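COG1633: Uncharacterized conserved protein (Magnetospirillum magnetotacticum, PDB 2OH3) is of unknown function but binds a metal, here zinc, in a ferritin-like four-helix bundle of the rubrerythrin family. Local coordinates at residues Thr93-Ile106 / His138-Pro152. Residues are numbered along the deposited sequence; the frame is centred on the assembly and turned at random.
Sequences TPYHALRYARDNEI and HVVALDKWIEKTPRP. With ZN (zinc ion), chain B.
The Tyr95 ring lies between two arginine side chains: Arg151 CD sits above one face in a CH-pi contact and Arg99 CG above the opposite face, each toward the rim. These residues belong to a ferritin-like four-helix bundle, in which helices 94-118 and 122-148 are neighbours; their segments 94-106 and 138-148 run antiparallel, 162° between their directions. The Arg151 guanidinium lies obliquely over the Tyr95 ring, the two planes 27° apart, with Tyr95 CE1 over the guanidinium centre. Ile146 O lies at the guanidinium edge, in its plane, and accepts from Arg151 NH1 at 2.6 Å. This bond ties the loop back to the last turn of the helix; NH1 also donates to Thr149 O within the loop. Between the helices Ile146 fits as a knob among Tyr95, Leu98, Arg99 and Arg102, and Leu142 among Leu98, Ala101, Arg102 and Glu105. Arg102 has CG anti to its N (chi1 -174°) and an extended chain, which carries NE to 2.6 Å from Asp143 OD1 in a salt bridge. Its guanidinium has Ile106 CD1 over one face. At the other end of the contact, both helices supply zinc ligands, and Glu135 completes the protein part of the site. Glu105 OE2 is hydrogen-bonded to Tyr24 OH of helix 6-33. Glu105 OE1 sits at the His138 ring edge, in its plane, and binds zinc at 2.0 Å; His138 ND1 binds it at 2.1 Å.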
# COMPACT_ATOMS: atom_id res chain seq x y z
N THR A 93 7.09 8.74 -16.04
CA THR A 93 7.42 8.36 -17.40
C THR A 93 6.60 7.15 -17.80
O THR A 93 6.48 6.21 -17.03
CB THR A 93 8.90 8.01 -17.59
OG1 THR A 93 9.16 6.71 -17.07
CG2 THR A 93 9.78 8.97 -16.87
N PRO A 94 6.05 7.14 -19.02
CA PRO A 94 5.24 5.99 -19.45
C PRO A 94 5.89 4.63 -19.32
O PRO A 94 5.24 3.69 -18.90
CB PRO A 94 4.93 6.30 -20.91
CG PRO A 94 4.98 7.72 -21.01
CD PRO A 94 6.07 8.18 -20.07
N TYR A 95 7.17 4.51 -19.66
CA TYR A 95 7.84 3.22 -19.57
C TYR A 95 7.76 2.66 -18.13
O TYR A 95 7.47 1.46 -17.93
CB TYR A 95 9.30 3.34 -20.02
CG TYR A 95 10.07 2.04 -19.92
CD1 TYR A 95 9.74 0.96 -20.74
CD2 TYR A 95 11.12 1.89 -19.02
CE1 TYR A 95 10.43 -0.25 -20.65
CE2 TYR A 95 11.82 0.69 -18.93
CZ TYR A 95 11.47 -0.37 -19.75
OH TYR A 95 12.15 -1.55 -19.66
N HIS A 96 8.01 3.51 -17.13
CA HIS A 96 8.03 3.06 -15.74
C HIS A 96 6.64 2.79 -15.16
O HIS A 96 6.47 1.87 -14.36
CB HIS A 96 8.80 4.06 -14.88
CG HIS A 96 10.28 4.05 -15.13
ND1 HIS A 96 11.03 5.20 -15.17
CD2 HIS A 96 11.14 3.03 -15.33
CE1 HIS A 96 12.30 4.89 -15.38
NE2 HIS A 96 12.39 3.57 -15.49
N ALA A 97 5.63 3.56 -15.56
CA ALA A 97 4.28 3.33 -15.09
C ALA A 97 3.71 2.02 -15.64
O ALA A 97 3.09 1.22 -14.90
CB ALA A 97 3.40 4.54 -15.44
N LEU A 98 3.96 1.78 -16.93
CA LEU A 98 3.47 0.59 -17.57
C LEU A 98 4.09 -0.67 -16.96
O LEU A 98 3.42 -1.68 -16.82
CB LEU A 98 3.78 0.60 -19.06
CG LEU A 98 3.03 1.46 -20.05
CD1 LEU A 98 3.82 1.53 -21.39
CD2 LEU A 98 1.63 0.91 -20.30
N ARG A 99 5.40 -0.63 -16.71
CA ARG A 99 6.08 -1.76 -16.10
C ARG A 99 5.60 -2.02 -14.67
O ARG A 99 5.53 -3.14 -14.26
CB ARG A 99 7.58 -1.54 -16.11
CG ARG A 99 8.17 -1.82 -17.51
CD ARG A 99 9.67 -2.09 -17.55
NE ARG A 99 10.11 -3.34 -16.93
CZ ARG A 99 9.84 -4.58 -17.35
NH1 ARG A 99 9.05 -4.83 -18.40
NH2 ARG A 99 10.34 -5.61 -16.68
N TYR A 100 5.35 -0.95 -13.93
CA TYR A 100 4.82 -1.04 -12.56
C TYR A 100 3.44 -1.69 -12.62
O TYR A 100 3.08 -2.62 -11.84
CB TYR A 100 4.72 0.40 -11.97
CG TYR A 100 4.04 0.46 -10.60
CD1 TYR A 100 4.53 -0.29 -9.54
CD2 TYR A 100 2.94 1.27 -10.38
CE1 TYR A 100 3.92 -0.26 -8.30
CE2 TYR A 100 2.33 1.32 -9.13
CZ TYR A 100 2.85 0.55 -8.10
OH TYR A 100 2.29 0.58 -6.86
N ALA A 101 2.64 -1.22 -13.55
CA ALA A 101 1.27 -1.76 -13.69
C ALA A 101 1.34 -3.23 -14.07
O ALA A 101 0.69 -4.08 -13.48
CB ALA A 101 0.48 -0.98 -14.76
N ARG A 102 2.18 -3.54 -15.04
CA ARG A 102 2.39 -4.92 -15.43
C ARG A 102 2.81 -5.87 -14.29
O ARG A 102 2.31 -6.98 -14.23
CB ARG A 102 3.41 -4.98 -16.54
CG ARG A 102 3.59 -6.37 -17.10
CD ARG A 102 4.75 -6.34 -18.06
NE ARG A 102 5.10 -7.69 -18.44
CZ ARG A 102 6.19 -8.35 -18.02
NH1 ARG A 102 7.05 -7.77 -17.19
NH2 ARG A 102 6.39 -9.60 -18.43
N ASP A 103 3.82 -5.47 -13.51
CA ASP A 103 4.22 -6.22 -12.31
C ASP A 103 3.07 -6.64 -11.41
O ASP A 103 2.96 -7.79 -10.98
CB ASP A 103 5.17 -5.38 -11.46
CG ASP A 103 6.57 -5.42 -11.97
OD1 ASP A 103 6.84 -6.19 -12.94
OD2 ASP A 103 7.38 -4.62 -11.45
N ASN A 104 2.18 -5.71 -11.15
CA ASN A 104 1.05 -5.97 -10.31
C ASN A 104 -0.10 -6.72 -10.96
O ASN A 104 -0.80 -7.46 -10.29
CB ASN A 104 0.65 -4.66 -9.66
CG ASN A 104 1.70 -4.20 -8.72
OD1 ASN A 104 1.86 -4.80 -7.67
ND2 ASN A 104 2.50 -3.18 -9.12
N GLU A 105 -0.29 -6.57 -12.27
CA GLU A 105 -1.19 -7.42 -13.03
C GLU A 105 -0.77 -8.86 -12.90
O GLU A 105 -1.60 -9.72 -12.72
CB GLU A 105 -1.15 -7.06 -14.53
CG GLU A 105 -1.85 -5.78 -14.91
CD GLU A 105 -3.34 -5.92 -14.90
OE1 GLU A 105 -3.82 -7.06 -15.01
OE2 GLU A 105 -4.05 -4.91 -14.79
N ILE A 106 0.54 -9.10 -13.05
CA ILE A 106 1.12 -10.43 -12.92
C ILE A 106 0.94 -11.03 -11.51
O ILE A 106 0.61 -12.22 -11.39
CB ILE A 106 2.63 -10.44 -13.25
CG1 ILE A 106 2.86 -10.18 -14.74
CG2 ILE A 106 3.23 -11.80 -12.91
CD1 ILE A 106 4.36 -10.05 -15.15
N HIS A 138 -4.30 -9.15 -19.94
CA HIS A 138 -3.86 -7.78 -19.59
C HIS A 138 -2.36 -7.64 -19.62
O HIS A 138 -1.82 -6.63 -20.08
CB HIS A 138 -4.35 -7.38 -18.22
CG HIS A 138 -5.84 -7.34 -18.13
ND1 HIS A 138 -6.50 -7.14 -16.94
CD2 HIS A 138 -6.79 -7.47 -19.08
CE1 HIS A 138 -7.81 -7.16 -17.16
NE2 HIS A 138 -8.01 -7.34 -18.45
N VAL A 139 -1.68 -8.68 -19.15
CA VAL A 139 -0.23 -8.69 -19.14
C VAL A 139 0.25 -8.63 -20.57
O VAL A 139 1.09 -7.81 -20.90
CB VAL A 139 0.32 -9.94 -18.42
CG1 VAL A 139 1.82 -10.02 -18.52
CG2 VAL A 139 -0.11 -9.91 -16.95
N VAL A 140 -0.31 -9.47 -21.44
CA VAL A 140 0.08 -9.49 -22.84
C VAL A 140 -0.14 -8.12 -23.50
O VAL A 140 0.71 -7.65 -24.23
CB VAL A 140 -0.70 -10.58 -23.61
CG1 VAL A 140 -0.51 -10.43 -25.12
CG2 VAL A 140 -0.25 -11.98 -23.14
N ALA A 141 -1.29 -7.48 -23.23
CA ALA A 141 -1.57 -6.14 -23.75
C ALA A 141 -0.55 -5.08 -23.28
O ALA A 141 -0.07 -4.26 -24.07
CB ALA A 141 -2.97 -5.73 -23.36
N LEU A 142 -0.21 -5.09 -22.00
CA LEU A 142 0.82 -4.19 -21.45
C LEU A 142 2.21 -4.47 -22.04
O LEU A 142 2.95 -3.53 -22.29
CB LEU A 142 0.86 -4.25 -19.92
CG LEU A 142 -0.38 -3.68 -19.19
CD1 LEU A 142 -0.38 -4.06 -17.78
CD2 LEU A 142 -0.48 -2.17 -19.31
N ASP A 143 2.53 -5.74 -22.30
CA ASP A 143 3.78 -6.11 -23.02
C ASP A 143 3.88 -5.47 -24.40
O ASP A 143 4.95 -5.04 -24.80
CB ASP A 143 3.89 -7.62 -23.21
CG ASP A 143 4.27 -8.38 -21.95
OD1 ASP A 143 4.80 -7.77 -21.01
OD2 ASP A 143 4.07 -9.62 -21.91
N LYS A 144 2.77 -5.45 -25.13
CA LYS A 144 2.71 -4.84 -26.46
C LYS A 144 2.92 -3.33 -26.37
O LYS A 144 3.56 -2.73 -27.23
CB LYS A 144 1.36 -5.15 -27.14
CG LYS A 144 1.26 -6.59 -27.64
CD LYS A 144 -0.17 -7.01 -27.95
CE LYS A 144 -0.21 -8.33 -28.74
NZ LYS A 144 -1.63 -8.80 -29.00
N TRP A 145 2.41 -2.73 -25.31
CA TRP A 145 2.61 -1.30 -25.08
C TRP A 145 4.04 -0.98 -24.73
O TRP A 145 4.63 -0.05 -25.28
CB TRP A 145 1.65 -0.78 -24.01
CG TRP A 145 0.42 -0.34 -24.66
CD1 TRP A 145 -0.72 -1.07 -24.87
CD2 TRP A 145 0.22 0.93 -25.30
NE1 TRP A 145 -1.63 -0.32 -25.59
CE2 TRP A 145 -1.07 0.91 -25.87
CE3 TRP A 145 1.00 2.10 -25.41
CZ2 TRP A 145 -1.60 2.03 -26.56
CZ3 TRP A 145 0.47 3.19 -26.10
CH2 TRP A 145 -0.81 3.15 -26.66
N ILE A 146 4.60 -1.76 -23.82
CA ILE A 146 5.96 -1.56 -23.36
C ILE A 146 6.89 -1.65 -24.58
O ILE A 146 7.76 -0.80 -24.75
CB ILE A 146 6.29 -2.57 -22.22
CG1 ILE A 146 5.59 -2.14 -20.94
CG2 ILE A 146 7.78 -2.65 -21.93
CD1 ILE A 146 5.39 -3.24 -19.96
N GLU A 147 6.68 -2.63 -25.46
CA GLU A 147 7.42 -2.73 -26.74
C GLU A 147 7.48 -1.43 -27.56
O GLU A 147 8.51 -1.07 -28.07
CB GLU A 147 6.74 -3.75 -27.64
CG GLU A 147 7.10 -5.18 -27.41
CD GLU A 147 6.87 -6.00 -28.67
OE1 GLU A 147 5.72 -6.43 -28.89
OE2 GLU A 147 7.84 -6.18 -29.46
N LYS A 148 6.34 -0.75 -27.69
CA LYS A 148 6.23 0.43 -28.55
C LYS A 148 6.60 1.73 -27.81
O LYS A 148 6.68 2.81 -28.40
CB LYS A 148 4.81 0.50 -29.13
CG LYS A 148 4.41 -0.74 -29.96
CD LYS A 148 5.08 -0.76 -31.35
CE LYS A 148 5.04 -2.14 -32.07
NZ LYS A 148 6.39 -2.79 -32.24
N THR A 149 6.84 1.62 -26.51
CA THR A 149 7.06 2.77 -25.66
C THR A 149 8.56 3.11 -25.58
O THR A 149 9.34 2.29 -25.15
CB THR A 149 6.52 2.50 -24.25
OG1 THR A 149 5.09 2.38 -24.29
CG2 THR A 149 6.89 3.63 -23.32
N PRO A 150 8.95 4.33 -25.97
CA PRO A 150 10.39 4.64 -25.93
C PRO A 150 10.94 4.69 -24.50
O PRO A 150 10.21 5.03 -23.57
CB PRO A 150 10.49 6.01 -26.60
CG PRO A 150 9.16 6.65 -26.39
CD PRO A 150 8.15 5.49 -26.39
N ARG A 151 12.22 4.35 -24.34
CA ARG A 151 12.85 4.30 -23.02
C ARG A 151 13.38 5.69 -22.67
O ARG A 151 14.13 6.27 -23.45
CB ARG A 151 14.03 3.32 -23.03
CG ARG A 151 13.78 2.01 -23.77
CD ARG A 151 12.44 1.44 -23.45
NE ARG A 151 12.37 -0.01 -23.66
CZ ARG A 151 11.29 -0.66 -24.10
NH1 ARG A 151 10.18 -0.00 -24.36
NH2 ARG A 151 11.32 -1.97 -24.26
N PRO A 152 13.03 6.21 -21.49
CA PRO A 152 13.50 7.54 -21.08
C PRO A 152 14.95 7.54 -20.57
O PRO A 152 15.48 6.48 -20.23
CB PRO A 152 12.54 7.90 -19.95
CG PRO A 152 12.24 6.60 -19.34
CD PRO A 152 12.19 5.60 -20.45
ZN ZN B . -5.81 -7.03 -15.00
O HOH W 1 8.63 6.30 -21.35